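Local atomic coordinates of putative iron-uptake ABC transport system,periplasmic iron-binding protein (Campylobacter jejuni, PDB entry 3E13), a protein that binds ferric iron in the periplasm and probably hands it to an ABC transporter for uptake into the cell. Residues 135-143 and 175-186; 198-206 and 267-275. One frame throughout, in Å; residues are numbered along the deposited sequence.

Contact 1. Residues 135-143 and 175-186. With FE (Fe (III) ion), chain B.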
ATOM      1  N   VAL A 135      -1.047 -11.214  14.253  1.00 10.58           N
ATOM      2  CA  VAL A 135       0.221 -11.100  13.541  1.00  9.61           C
ATOM      3  C   VAL A 135       0.216  -9.845  12.641  1.00  9.91           C
ATOM      4  O   VAL A 135      -0.806  -9.490  12.043  1.00 10.25           O
ATOM      5  CB  VAL A 135       0.579 -12.373  12.701  1.00 10.13           C
ATOM      6  CG1 VAL A 135       0.972 -13.525  13.638  1.00 11.91           C
ATOM      7  CG2 VAL A 135      -0.586 -12.825  11.839  1.00 10.45           C
ATOM      8  N   MET A 136       1.377  -9.217  12.543  1.00 10.34           N
ATOM      9  CA  MET A 136       1.585  -8.059  11.720  1.00 10.26           C
ATOM     10  C   MET A 136       3.037  -8.061  11.341  1.00 11.14           C
ATOM     11  O   MET A 136       3.884  -8.457  12.135  1.00 10.62           O
ATOM     12  CB  MET A 136       1.240  -6.776  12.469  1.00  9.42           C
ATOM     13  CG  MET A 136       1.265  -5.533  11.570  1.00 10.47           C
ATOM     14  SD  MET A 136       0.678  -4.046  12.432  1.00 12.64           S
ATOM     15  CE  MET A 136       2.191  -3.402  13.043  1.00 13.66           C
ATOM     16  N   ARG A 137       3.313  -7.596  10.138  1.00 10.77           N
ATOM     17  CA  ARG A 137       4.684  -7.426   9.676  1.00 10.58           C
ATOM     18  C   ARG A 137       5.413  -6.301  10.409  1.00 10.98           C
ATOM     19  O   ARG A 137       4.842  -5.547  11.219  1.00 12.01           O
ATOM     20  CB  ARG A 137       4.687  -7.160   8.206  1.00 10.46           C
ATOM     21  CG  ARG A 137       4.242  -5.790   7.786  1.00 10.35           C
ATOM     22  CD  ARG A 137       4.041  -5.656   6.335  1.00 11.36           C
ATOM     23  NE  ARG A 137       5.263  -5.886   5.562  1.00 12.06           N
ATOM     24  CZ  ARG A 137       5.307  -6.114   4.254  1.00 11.88           C
ATOM     25  NH1 ARG A 137       4.188  -6.196   3.517  1.00 12.09           N
ATOM     26  NH2 ARG A 137       6.459  -6.293   3.660  1.00 13.00           N
ATOM     27  N   SER A 138       6.697  -6.179  10.081  1.00 11.62           N
ATOM     28  CA  SER A 138       7.544  -5.202  10.743  1.00 12.43           C
ATOM     29  C   SER A 138       6.951  -3.810  10.766  1.00 11.96           C
ATOM     30  O   SER A 138       6.315  -3.375   9.822  1.00 11.68           O
ATOM     31  CB  SER A 138       8.885  -5.121  10.030  1.00 13.08           C
ATOM     32  OG  SER A 138       9.772  -4.278  10.771  1.00 15.14           O
ATOM     33  N   ALA A 139       7.208  -3.121  11.863  1.00 13.32           N
ATOM     34  CA  ALA A 139       6.932  -1.690  11.985  1.00 11.96           C
ATOM     35  C   ALA A 139       7.672  -0.827  10.981  1.00 11.99           C
ATOM     36  O   ALA A 139       7.269   0.314  10.714  1.00 12.82           O
ATOM     37  CB  ALA A 139       7.292  -1.228  13.411  1.00 12.35           C
ATOM     38  N   THR A 140       8.786  -1.325  10.465  1.00 11.44           N
ATOM     39  CA  THR A 140       9.529  -0.559   9.469  1.00 11.88           C
ATOM     40  C   THR A 140       8.917  -0.653   8.050  1.00 11.08           C
ATOM     41  O   THR A 140       9.344   0.052   7.135  1.00 11.01           O
ATOM     42  CB  THR A 140      10.988  -1.045   9.419  1.00 13.79           C
ATOM     43  OG1 THR A 140      11.048  -2.362   8.892  1.00 12.11           O
ATOM     44  CG2 THR A 140      11.580  -1.109  10.785  1.00 14.76           C
ATOM     45  N   ALA A 141       7.907  -1.500   7.877  1.00  9.59           N
ATOM     46  CA  ALA A 141       7.245  -1.605   6.576  1.00  9.32           C
ATOM     47  C   ALA A 141       6.371  -0.398   6.316  1.00 10.02           C
ATOM     48  O   ALA A 141       5.676   0.043   7.252  1.00  9.69           O
ATOM     49  CB  ALA A 141       6.370  -2.827   6.520  1.00 10.48           C
ATOM     50  N   PRO A 142       6.390   0.127   5.089  1.00  9.38           N
ATOM     51  CA  PRO A 142       5.519   1.269   4.741  1.00 10.26           C
ATOM     52  C   PRO A 142       4.070   1.076   5.174  1.00  9.48           C
ATOM     53  O   PRO A 142       3.503   2.024   5.711  1.00  9.67           O
ATOM     54  CB  PRO A 142       5.664   1.389   3.231  1.00 10.03           C
ATOM     55  CG  PRO A 142       7.101   0.869   2.963  1.00 10.20           C
ATOM     56  CD  PRO A 142       7.306  -0.220   3.979  1.00 10.44           C
ATOM     57  N   TYR A 143       3.488  -0.087   4.942  1.00  9.30           N
ATOM     58  CA  TYR A 143       2.067  -0.280   5.330  1.00  7.99           C
ATOM     59  C   TYR A 143       1.862  -0.093   6.826  1.00  8.91           C
ATOM     60  O   TYR A 143       0.891   0.513   7.237  1.00  8.82           O
ATOM     61  CB  TYR A 143       1.496  -1.624   4.932  1.00  8.59           C
ATOM     62  CG  TYR A 143       1.795  -2.010   3.493  1.00  8.05           C
ATOM     63  CD1 TYR A 143       1.859  -1.064   2.455  1.00  7.97           C
ATOM     64  CD2 TYR A 143       1.956  -3.329   3.146  1.00  8.42           C
ATOM     65  CE1 TYR A 143       2.165  -1.457   1.189  1.00  7.84           C
ATOM     66  CE2 TYR A 143       2.215  -3.724   1.854  1.00  8.45           C
ATOM     67  CZ  TYR A 143       2.280  -2.778   0.863  1.00  9.14           C
ATOM     68  OH  TYR A 143       2.660  -3.117  -0.415  1.00 11.02           O
ATOM     69  N   PRO A 175       7.484 -10.312  14.010  1.00 13.60           N
ATOM     70  CA  PRO A 175       7.188 -10.163  12.585  1.00 14.05           C
ATOM     71  C   PRO A 175       8.086 -11.022  11.710  1.00 15.46           C
ATOM     72  O   PRO A 175       9.314 -11.038  11.831  1.00 16.49           O
ATOM     73  CB  PRO A 175       7.388  -8.684  12.346  1.00 13.52           C
ATOM     74  CG  PRO A 175       7.127  -8.077  13.668  1.00 14.09           C
ATOM     75  CD  PRO A 175       7.706  -9.015  14.664  1.00 13.77           C
ATOM     76  N   LYS A 176       7.439 -11.797  10.852  1.00 15.33           N
ATOM     77  CA  LYS A 176       8.124 -12.734   9.987  1.00 15.86           C
ATOM     78  C   LYS A 176       7.571 -12.532   8.601  1.00 15.33           C
ATOM     79  O   LYS A 176       6.422 -12.904   8.346  1.00 16.52           O
ATOM     80  CB  LYS A 176       7.911 -14.147  10.498  1.00 16.05           C
ATOM     81  CG  LYS A 176       8.751 -15.198   9.811  1.00 18.46           C
ATOM     82  CD  LYS A 176       8.504 -16.596  10.368  1.00 21.42           C
ATOM     83  CE  LYS A 176       9.330 -17.640   9.611  1.00 22.89           C
ATOM     84  NZ  LYS A 176       9.245 -19.021  10.161  1.00 26.95           N
ATOM     85  N   GLY A 177       8.355 -11.881   7.752  1.00 13.81           N
ATOM     86  CA  GLY A 177       7.976 -11.580   6.396  1.00 13.46           C
ATOM     87  C   GLY A 177       6.788 -10.638   6.251  1.00 12.77           C
ATOM     88  O   GLY A 177       6.477  -9.860   7.159  1.00 12.89           O
ATOM     89  N   GLY A 178       6.159 -10.679   5.083  1.00 12.73           N
ATOM     90  CA  GLY A 178       5.173  -9.669   4.706  1.00 11.91           C
ATOM     91  C   GLY A 178       3.765 -10.235   4.807  1.00 10.38           C
ATOM     92  O   GLY A 178       3.537 -11.322   5.328  1.00  9.76           O
ATOM     93  N   ASP A 179       2.823  -9.420   4.360  1.00 10.26           N
ATOM     94  CA  ASP A 179       1.410  -9.720   4.431  1.00  9.46           C
ATOM     95  C   ASP A 179       1.026 -11.168   4.082  1.00 11.39           C
ATOM     96  O   ASP A 179       0.177 -11.737   4.747  1.00 11.35           O
ATOM     97  CB  ASP A 179       0.634  -8.768   3.524  1.00 10.85           C
ATOM     98  CG  ASP A 179       0.549  -7.343   4.042  1.00 10.80           C
ATOM     99  OD1 ASP A 179       1.552  -6.820   4.611  1.00 10.75           O
ATOM    100  OD2 ASP A 179      -0.450  -6.606   3.809  1.00  9.55           O
ATOM    101  N   ARG A 180       1.577 -11.717   2.981  1.00 10.97           N
ATOM    102  CA  ARG A 180       1.214 -13.070   2.584  1.00 12.30           C
ATOM    103  C   ARG A 180       1.680 -14.101   3.612  1.00 11.57           C
ATOM    104  O   ARG A 180       1.090 -15.181   3.752  1.00 12.77           O
ATOM    105  CB  ARG A 180       1.757 -13.384   1.213  1.00 12.76           C
ATOM    106  CG  ARG A 180       1.053 -12.627   0.113  1.00 14.50           C
ATOM    107  CD  ARG A 180       1.654 -12.786  -1.194  1.00 21.70           C
ATOM    108  NE  ARG A 180       2.741 -11.847  -1.271  1.00 25.74           N
ATOM    109  CZ  ARG A 180       3.262 -11.369  -2.377  1.00 28.69           C
ATOM    110  NH1 ARG A 180       2.790 -11.728  -3.558  1.00 31.26           N
ATOM    111  NH2 ARG A 180       4.246 -10.483  -2.278  1.00 30.52           N
ATOM    112  N   ASP A 181       2.802 -13.805   4.277  1.00 11.84           N
ATOM    113  CA  ASP A 181       3.280 -14.660   5.355  1.00 11.70           C
ATOM    114  C   ASP A 181       2.386 -14.604   6.601  1.00 11.06           C
ATOM    115  O   ASP A 181       2.074 -15.643   7.209  1.00 11.57           O
ATOM    116  CB  ASP A 181       4.752 -14.313   5.647  1.00 12.04           C
ATOM    117  CG  ASP A 181       5.605 -14.391   4.404  1.00 16.58           C
ATOM    118  OD1 ASP A 181       5.669 -15.488   3.831  1.00 20.68           O
ATOM    119  OD2 ASP A 181       6.226 -13.415   3.909  1.00 19.62           O
ATOM    120  N   GLN A 182       1.923 -13.411   6.980  1.00 10.34           N
ATOM    121  CA  GLN A 182       0.969 -13.261   8.046  1.00 10.48           C
ATOM    122  C   GLN A 182      -0.305 -14.026   7.679  1.00  8.91           C
ATOM    123  O   GLN A 182      -0.873 -14.695   8.517  1.00  8.89           O
ATOM    124  CB  GLN A 182       0.641 -11.784   8.303  1.00  9.66           C
ATOM    125  CG  GLN A 182       1.712 -11.103   9.221  1.00  9.42           C
ATOM    126  CD  GLN A 182       2.864 -10.535   8.442  1.00 11.65           C
ATOM    127  OE1 GLN A 182       4.091 -10.830   8.682  1.00 13.94           O
ATOM    128  NE2 GLN A 182       2.534  -9.719   7.516  1.00  7.46           N
ATOM    129  N   ALA A 183      -0.710 -13.961   6.409  1.00 11.27           N
ATOM    130  CA  ALA A 183      -1.905 -14.690   5.991  1.00 10.65           C
ATOM    131  C   ALA A 183      -1.726 -16.205   6.181  1.00 10.97           C
ATOM    132  O   ALA A 183      -2.659 -16.919   6.568  1.00 10.03           O
ATOM    133  CB  ALA A 183      -2.201 -14.409   4.516  1.00 11.86           C
ATOM    134  N   ARG A 184      -0.547 -16.694   5.849  1.00 11.86           N
ATOM    135  CA  ARG A 184      -0.272 -18.123   6.019  1.00 12.32           C
ATOM    136  C   ARG A 184      -0.359 -18.481   7.500  1.00 12.73           C
ATOM    137  O   ARG A 184      -0.864 -19.564   7.847  1.00 12.64           O
ATOM    138  CB  ARG A 184       1.103 -18.512   5.472  1.00 13.71           C
ATOM    139  CG  ARG A 184       1.364 -20.053   5.388  1.00 20.01           C
ATOM    140  CD  ARG A 184       2.876 -20.365   5.253  1.00 27.55           C
ATOM    141  NE  ARG A 184       3.207 -21.802   5.255  1.00 36.40           N
ATOM    142  CZ  ARG A 184       4.418 -22.326   5.579  1.00 40.89           C
ATOM    143  NH1 ARG A 184       5.456 -21.545   5.932  1.00 42.73           N
ATOM    144  NH2 ARG A 184       4.583 -23.651   5.562  1.00 41.51           N
ATOM    145  N   GLN A 185       0.137 -17.616   8.379  1.00 11.71           N
ATOM    146  CA  GLN A 185       0.029 -17.878   9.802  1.00 11.08           C
ATOM    147  C   GLN A 185      -1.421 -18.040  10.240  1.00 10.81           C
ATOM    148  O   GLN A 185      -1.730 -18.897  11.041  1.00 11.17           O
ATOM    149  CB  GLN A 185       0.705 -16.804  10.622  1.00 10.38           C
ATOM    150  CG  GLN A 185       2.204 -16.831  10.538  1.00 10.14           C
ATOM    151  CD  GLN A 185       2.878 -15.747  11.384  1.00 12.67           C
ATOM    152  OE1 GLN A 185       3.494 -16.029  12.454  1.00 17.53           O
ATOM    153  NE2 GLN A 185       2.817 -14.516  10.914  1.00  8.59           N
ATOM    154  N   VAL A 186      -2.334 -17.285   9.652  1.00 10.64           N
ATOM    155  CA  VAL A 186      -3.767 -17.451   9.924  1.00 11.10           C
ATOM    156  C   VAL A 186      -4.369 -18.733   9.349  1.00 12.27           C
ATOM    157  O   VAL A 186      -5.109 -19.446  10.031  1.00 11.51           O
ATOM    158  CB  VAL A 186      -4.536 -16.181   9.426  1.00 10.71           C
ATOM    159  CG1 VAL A 186      -6.090 -16.370   9.462  1.00 12.57           C
ATOM    160  CG2 VAL A 186      -4.139 -15.037  10.263  1.00 12.45           C
TER
HETATM  161 FE    FE B 326       2.070  -4.722  -1.442  1.00 10.42          FE
HETATM  162  O   HOH W   1       8.123  -8.295   8.626  1.00 15.41           O

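Contact 2. Residues 198-206 and 267-275. With FE (Fe (III) ion), chain B.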
ATOM      1  N   THR A 198      -5.913  -5.837   1.242  1.00  8.59           N
ATOM      2  CA  THR A 198      -6.927  -6.601   0.574  1.00  8.92           C
ATOM      3  C   THR A 198      -6.452  -7.340  -0.670  1.00  8.69           C
ATOM      4  O   THR A 198      -6.842  -8.501  -0.914  1.00  7.65           O
ATOM      5  CB  THR A 198      -8.080  -5.681   0.137  1.00  7.97           C
ATOM      6  OG1 THR A 198      -7.560  -4.451  -0.433  1.00 10.19           O
ATOM      7  CG2 THR A 198      -8.987  -5.263   1.284  1.00 10.22           C
ATOM      8  N   TYR A 199      -5.642  -6.667  -1.491  1.00  8.27           N
ATOM      9  CA  TYR A 199      -5.231  -7.247  -2.773  1.00  8.51           C
ATOM     10  C   TYR A 199      -4.465  -8.546  -2.603  1.00  7.62           C
ATOM     11  O   TYR A 199      -4.505  -9.404  -3.444  1.00  8.15           O
ATOM     12  CB  TYR A 199      -4.472  -6.240  -3.658  1.00  7.91           C
ATOM     13  CG  TYR A 199      -3.263  -5.687  -3.013  1.00  8.62           C
ATOM     14  CD1 TYR A 199      -2.050  -6.336  -3.131  1.00  9.19           C
ATOM     15  CD2 TYR A 199      -3.341  -4.543  -2.225  1.00  7.72           C
ATOM     16  CE1 TYR A 199      -0.957  -5.880  -2.475  1.00 10.70           C
ATOM     17  CE2 TYR A 199      -2.231  -4.068  -1.562  1.00  8.85           C
ATOM     18  CZ  TYR A 199      -1.046  -4.721  -1.705  1.00  7.28           C
ATOM     19  OH  TYR A 199       0.086  -4.282  -1.024  1.00  7.13           O
ATOM     20  N   TYR A 200      -3.756  -8.700  -1.478  1.00  8.95           N
ATOM     21  CA  TYR A 200      -3.047  -9.970  -1.270  1.00  8.58           C
ATOM     22  C   TYR A 200      -4.004 -11.148  -1.192  1.00  8.78           C
ATOM     23  O   TYR A 200      -3.636 -12.253  -1.604  1.00  8.44           O
ATOM     24  CB  TYR A 200      -2.167  -9.969   0.004  1.00  9.57           C
ATOM     25  CG  TYR A 200      -0.973  -9.032  -0.147  1.00  6.92           C
ATOM     26  CD1 TYR A 200       0.003  -9.290  -1.077  1.00  9.41           C
ATOM     27  CD2 TYR A 200      -0.822  -7.901   0.675  1.00  8.41           C
ATOM     28  CE1 TYR A 200       1.104  -8.434  -1.226  1.00  9.31           C
ATOM     29  CE2 TYR A 200       0.219  -7.041   0.510  1.00  9.48           C
ATOM     30  CZ  TYR A 200       1.184  -7.296  -0.421  1.00 10.45           C
ATOM     31  OH  TYR A 200       2.247  -6.486  -0.601  1.00 11.15           O
ATOM     32  N   ILE A 201      -5.221 -10.946  -0.661  1.00  8.56           N
ATOM     33  CA  ILE A 201      -6.196 -12.041  -0.602  1.00  8.49           C
ATOM     34  C   ILE A 201      -6.556 -12.466  -2.025  1.00  7.97           C
ATOM     35  O   ILE A 201      -6.634 -13.653  -2.323  1.00  7.72           O
ATOM     36  CB  ILE A 201      -7.476 -11.651   0.215  1.00  8.61           C
ATOM     37  CG1 ILE A 201      -7.061 -11.331   1.644  1.00  9.69           C
ATOM     38  CG2 ILE A 201      -8.544 -12.741   0.118  1.00  7.86           C
ATOM     39  CD1 ILE A 201      -8.151 -10.772   2.490  1.00 13.09           C
ATOM     40  N   GLY A 202      -6.732 -11.497  -2.922  1.00  8.28           N
ATOM     41  CA  GLY A 202      -6.917 -11.817  -4.312  1.00  8.17           C
ATOM     42  C   GLY A 202      -5.772 -12.474  -5.015  1.00  8.45           C
ATOM     43  O   GLY A 202      -5.971 -13.392  -5.802  1.00  8.69           O
ATOM     44  N   LEU A 203      -4.554 -12.003  -4.745  1.00  8.16           N
ATOM     45  CA  LEU A 203      -3.382 -12.572  -5.367  1.00  8.01           C
ATOM     46  C   LEU A 203      -3.265 -14.035  -4.948  1.00  8.19           C
ATOM     47  O   LEU A 203      -2.956 -14.901  -5.763  1.00  9.14           O
ATOM     48  CB  LEU A 203      -2.109 -11.819  -4.954  1.00  8.49           C
ATOM     49  CG  LEU A 203      -1.859 -10.526  -5.711  1.00  6.88           C
ATOM     50  CD1 LEU A 203      -0.737  -9.717  -5.079  1.00  8.64           C
ATOM     51  CD2 LEU A 203      -1.584 -10.776  -7.137  1.00  6.58           C
ATOM     52  N   LEU A 204      -3.471 -14.295  -3.673  1.00  7.92           N
ATOM     53  CA  LEU A 204      -3.356 -15.648  -3.154  1.00  9.16           C
ATOM     54  C   LEU A 204      -4.404 -16.561  -3.763  1.00  8.12           C
ATOM     55  O   LEU A 204      -4.112 -17.658  -4.214  1.00  9.39           O
ATOM     56  CB  LEU A 204      -3.398 -15.654  -1.619  1.00  9.38           C
ATOM     57  CG  LEU A 204      -2.216 -15.025  -0.875  1.00 11.18           C
ATOM     58  CD1 LEU A 204      -2.577 -14.771   0.575  1.00 12.31           C
ATOM     59  CD2 LEU A 204      -0.991 -15.919  -0.993  1.00 10.16           C
ATOM     60  N   LYS A 205      -5.680 -16.144  -3.700  1.00  8.01           N
ATOM     61  CA  LYS A 205      -6.759 -16.961  -4.248  1.00  8.00           C
ATOM     62  C   LYS A 205      -6.652 -17.320  -5.715  1.00  9.22           C
ATOM     63  O   LYS A 205      -7.191 -18.330  -6.136  1.00 10.12           O
ATOM     64  CB  LYS A 205      -8.115 -16.282  -3.990  1.00  8.70           C
ATOM     65  CG  LYS A 205      -8.558 -16.249  -2.578  1.00 10.03           C
ATOM     66  CD  LYS A 205      -9.835 -15.428  -2.394  1.00 11.96           C
ATOM     67  CE  LYS A 205     -11.067 -16.105  -2.921  1.00 11.98           C
ATOM     68  NZ  LYS A 205     -11.378 -17.351  -2.148  1.00 14.18           N
ATOM     69  N   ASN A 206      -6.008 -16.461  -6.497  1.00  7.79           N
ATOM     70  CA  ASN A 206      -5.807 -16.649  -7.922  1.00  8.50           C
ATOM     71  C   ASN A 206      -4.395 -17.073  -8.361  1.00  9.78           C
ATOM     72  O   ASN A 206      -4.111 -17.107  -9.580  1.00 10.77           O
ATOM     73  CB  ASN A 206      -6.200 -15.383  -8.638  1.00  8.72           C
ATOM     74  CG  ASN A 206      -7.689 -15.118  -8.533  1.00  9.48           C
ATOM     75  OD1 ASN A 206      -8.488 -15.688  -9.310  1.00 10.90           O
ATOM     76  ND2 ASN A 206      -8.081 -14.240  -7.602  1.00  9.17           N
ATOM     77  N   THR A 267      -6.664  -4.101 -11.440  1.00  9.48           N
ATOM     78  CA  THR A 267      -7.682  -4.795 -10.656  1.00  9.39           C
ATOM     79  C   THR A 267      -7.840  -6.280 -11.042  1.00  9.71           C
ATOM     80  O   THR A 267      -8.035  -7.133 -10.170  1.00  9.25           O
ATOM     81  CB  THR A 267      -9.005  -3.996 -10.665  1.00  9.74           C
ATOM     82  OG1 THR A 267      -9.916  -4.548  -9.715  1.00 10.55           O
ATOM     83  CG2 THR A 267      -9.742  -4.051 -12.001  1.00  9.53           C
ATOM     84  N   ASP A 268      -7.702  -6.597 -12.326  1.00  9.71           N
ATOM     85  CA  ASP A 268      -7.888  -7.962 -12.787  1.00 10.37           C
ATOM     86  C   ASP A 268      -6.736  -8.918 -12.443  1.00 10.37           C
ATOM     87  O   ASP A 268      -6.979 -10.120 -12.182  1.00  9.84           O
ATOM     88  CB  ASP A 268      -8.139  -8.013 -14.273  1.00  9.97           C
ATOM     89  CG  ASP A 268      -9.555  -7.618 -14.644  1.00 12.04           C
ATOM     90  OD1 ASP A 268     -10.401  -7.116 -13.818  1.00 15.21           O
ATOM     91  OD2 ASP A 268      -9.884  -7.731 -15.840  1.00 14.84           O
ATOM     92  N   SER A 269      -5.521  -8.399 -12.512  1.00  9.86           N
ATOM     93  CA  SER A 269      -4.322  -9.181 -12.327  1.00 10.46           C
ATOM     94  C   SER A 269      -3.615  -8.937 -10.985  1.00  9.68           C
ATOM     95  O   SER A 269      -2.913  -9.827 -10.528  1.00 10.30           O
ATOM     96  CB  SER A 269      -3.343  -8.958 -13.490  1.00 11.06           C
ATOM     97  OG  SER A 269      -3.935  -9.479 -14.697  1.00 19.18           O
ATOM     98  N   ASN A 270      -3.826  -7.778 -10.374  1.00  9.36           N
ATOM     99  CA  ASN A 270      -3.235  -7.478  -9.069  1.00  9.48           C
ATOM    100  C   ASN A 270      -4.216  -7.261  -7.943  1.00  9.37           C
ATOM    101  O   ASN A 270      -3.792  -7.080  -6.809  1.00  8.67           O
ATOM    102  CB  ASN A 270      -2.213  -6.321  -9.142  1.00  8.91           C
ATOM    103  CG  ASN A 270      -1.047  -6.539  -8.198  1.00 10.06           C
ATOM    104  OD1 ASN A 270      -0.446  -7.630  -8.216  1.00 11.65           O
ATOM    105  ND2 ASN A 270      -0.735  -5.539  -7.377  1.00  9.31           N
ATOM    106  N   TYR A 271      -5.521  -7.306  -8.236  1.00  8.87           N
ATOM    107  CA  TYR A 271      -6.571  -7.269  -7.248  1.00  8.15           C
ATOM    108  C   TYR A 271      -6.641  -6.005  -6.412  1.00  7.23           C
ATOM    109  O   TYR A 271      -7.223  -6.021  -5.353  1.00  8.79           O
ATOM    110  CB  TYR A 271      -6.531  -8.570  -6.403  1.00  8.62           C
ATOM    111  CG  TYR A 271      -6.552  -9.747  -7.379  1.00  8.24           C
ATOM    112  CD1 TYR A 271      -7.716 -10.087  -8.057  1.00  9.79           C
ATOM    113  CD2 TYR A 271      -5.381 -10.384  -7.751  1.00  8.06           C
ATOM    114  CE1 TYR A 271      -7.702 -11.077  -8.995  1.00  8.56           C
ATOM    115  CE2 TYR A 271      -5.372 -11.389  -8.662  1.00  8.92           C
ATOM    116  CZ  TYR A 271      -6.540 -11.733  -9.288  1.00  9.10           C
ATOM    117  OH  TYR A 271      -6.555 -12.717 -10.268  1.00  9.51           O
ATOM    118  N   GLU A 272      -6.119  -4.921  -6.975  1.00  8.61           N
ATOM    119  CA  GLU A 272      -6.187  -3.608  -6.336  1.00  8.21           C
ATOM    120  C   GLU A 272      -7.443  -2.898  -6.778  1.00  8.51           C
ATOM    121  O   GLU A 272      -8.142  -3.360  -7.690  1.00 10.12           O
ATOM    122  CB  GLU A 272      -4.961  -2.777  -6.648  1.00  8.69           C
ATOM    123  CG  GLU A 272      -3.650  -3.397  -6.152  1.00  8.09           C
ATOM    124  CD  GLU A 272      -2.429  -2.629  -6.600  1.00 10.69           C
ATOM    125  OE1 GLU A 272      -1.876  -2.980  -7.661  1.00 10.46           O
ATOM    126  OE2 GLU A 272      -2.045  -1.691  -5.877  1.00 12.23           O
ATOM    127  N   PHE A 273      -7.765  -1.804  -6.103  1.00  8.95           N
ATOM    128  CA  PHE A 273      -8.890  -0.931  -6.523  1.00  7.99           C
ATOM    129  C   PHE A 273      -8.365   0.095  -7.514  1.00  8.84           C
ATOM    130  O   PHE A 273      -7.403   0.824  -7.229  1.00  8.37           O
ATOM    131  CB  PHE A 273      -9.527  -0.211  -5.323  1.00  7.60           C
ATOM    132  CG  PHE A 273     -10.052  -1.131  -4.251  1.00  8.29           C
ATOM    133  CD1 PHE A 273      -9.440  -1.189  -3.032  1.00  8.66           C
ATOM    134  CD2 PHE A 273     -11.212  -1.860  -4.444  1.00 10.31           C
ATOM    135  CE1 PHE A 273      -9.939  -2.060  -2.033  1.00 10.48           C
ATOM    136  CE2 PHE A 273     -11.694  -2.718  -3.449  1.00  9.86           C
ATOM    137  CZ  PHE A 273     -11.049  -2.782  -2.257  1.00  8.91           C
ATOM    138  N   PRO A 274      -9.004   0.238  -8.676  1.00  8.60           N
ATOM    139  CA  PRO A 274      -8.606   1.294  -9.622  1.00  8.68           C
ATOM    140  C   PRO A 274      -8.830   2.681  -9.074  1.00  8.15           C
ATOM    141  O   PRO A 274      -9.753   2.912  -8.265  1.00  9.69           O
ATOM    142  CB  PRO A 274      -9.553   1.100 -10.804  1.00 11.12           C
ATOM    143  CG  PRO A 274     -10.743   0.408 -10.207  1.00 13.63           C
ATOM    144  CD  PRO A 274     -10.199  -0.496  -9.138  1.00  8.88           C
ATOM    145  N   ILE A 275      -8.055   3.636  -9.575  1.00  9.33           N
ATOM    146  CA  ILE A 275      -8.329   5.046  -9.309  1.00  9.17           C
ATOM    147  C   ILE A 275      -9.456   5.537 -10.207  1.00 10.00           C
ATOM    148  O   ILE A 275     -10.315   6.283  -9.752  1.00 11.88           O
ATOM    149  CB  ILE A 275      -7.062   5.871  -9.519  1.00 10.03           C
ATOM    150  CG1 ILE A 275      -6.046   5.444  -8.484  1.00 10.37           C
ATOM    151  CG2 ILE A 275      -7.345   7.380  -9.473  1.00 11.59           C
ATOM    152  CD1 ILE A 275      -6.361   5.757  -7.064  1.00 11.77           C
TER
HETATM  153 FE    FE B 326       2.070  -4.722  -1.442  1.00 10.42          FE
HETATM  154  O   HOH W   2      -7.846  -4.400  -3.175  1.00  8.60           O
HETATM  155  O   HOH W   3      -8.619 -13.910 -12.120  1.00 42.31           O

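Contact 1. Residues 135-143 and 175-186
R137 and D179 meet in a salt bridge: NH1 lies 2.9 Å from OD1 of D179, with an N-H...O angle of 151°. The bond reaches the carboxylate from above its plane, 47° out of it, and the guanidinium and carboxylate planes stand 62° apart, so this is a one-point grip and not a flat two-bond pairing. A bend at chi3 carries the guanidinium across the start of helix 179-188, where CA of G178, the N-cap residue, sits over the centre of one face, 3.6 Å above it. The same OD1 lies 3.8 Å from CD2 of Y143, at the ring edge and in its plane; Y143 OH binds the ferric ion at 2.0 Å. D179 therefore touches the flank of an iron ligand, and its other oxygen, OD2, is held by R104 and by the backbone N of N197. Further out, CB of P175 packs 3.4 Å from S138 N, whose N-H is joined to G177 O through a water, and the aliphatic part of Q182 lies against V135. V135 pairs through its backbone with strand 193-197, helix 179-188 packs against helix 198-205, and Y143 stands in the first turn of helix 142-155, beside strand 97-109.

Contact 2. Residues 198-206 and 267-275
Y271, the first residue past helix 260-268 to leave helical geometry, with a positive phi, runs its ring along helix 198-205. Its CB lies 3.9 Å from CA of G202, where the helix presents no side chain. With chi1 at -53° the ring turns over the glycine: G202 CA is 4.2 Å from the ring centroid and 29° off its normal, an off-centre CH-pi contact, while CD2 meets the backbone N of L203. CE2 passes G202 O, which takes bonds from both N and ND2 of N206. Y271 CZ is 3.4 Å from N206 ND2, whose amide lies within 7° of parallel to the ring. Y271 OH comes 3.1 Å from N206 CB. In this bacterial solute-binding protein helix 198-205 follows directly on strand 193-197, so the sheet delivers adjacent tyrosines, Y199 and Y200, to the ferric ion, both bound through OH; Y199 OH also has N197 as a hydrogen-bond partner. Y199 CB is pressed 3.2 Å from Y271 O, and its ring runs alongside the E272 side chain. The E272 carboxylate takes a bond from N270 ND2 and is held further by R10, R102 and T100. A water bridges Y271 O and T198 OG1.

Overall arrangement
Contacts 1 and 2 come in series along the chain, their centres about 17 Å apart, and converge on one ferric ion: contact 1 supplies Y143, contact 2 supplies Y199 and Y200, and H11 and Y12 complete the site. They touch directly, Y143 OH lying 2.9 Å from Y199 OH as neighbouring ligand atoms of the ferric ion, and D179 CB 3.3 Å from CD2 of Y200. Water bridges occur in both, but contact 1, partly buried, has a direct salt bridge, whereas contact 2, more buried, has no direct hydrogen bond between its segments and relies on ring-to-backbone packing. Both border strand 97-109, whose arginines meet acidic side chains of each: R104 at D179, R102 at E272.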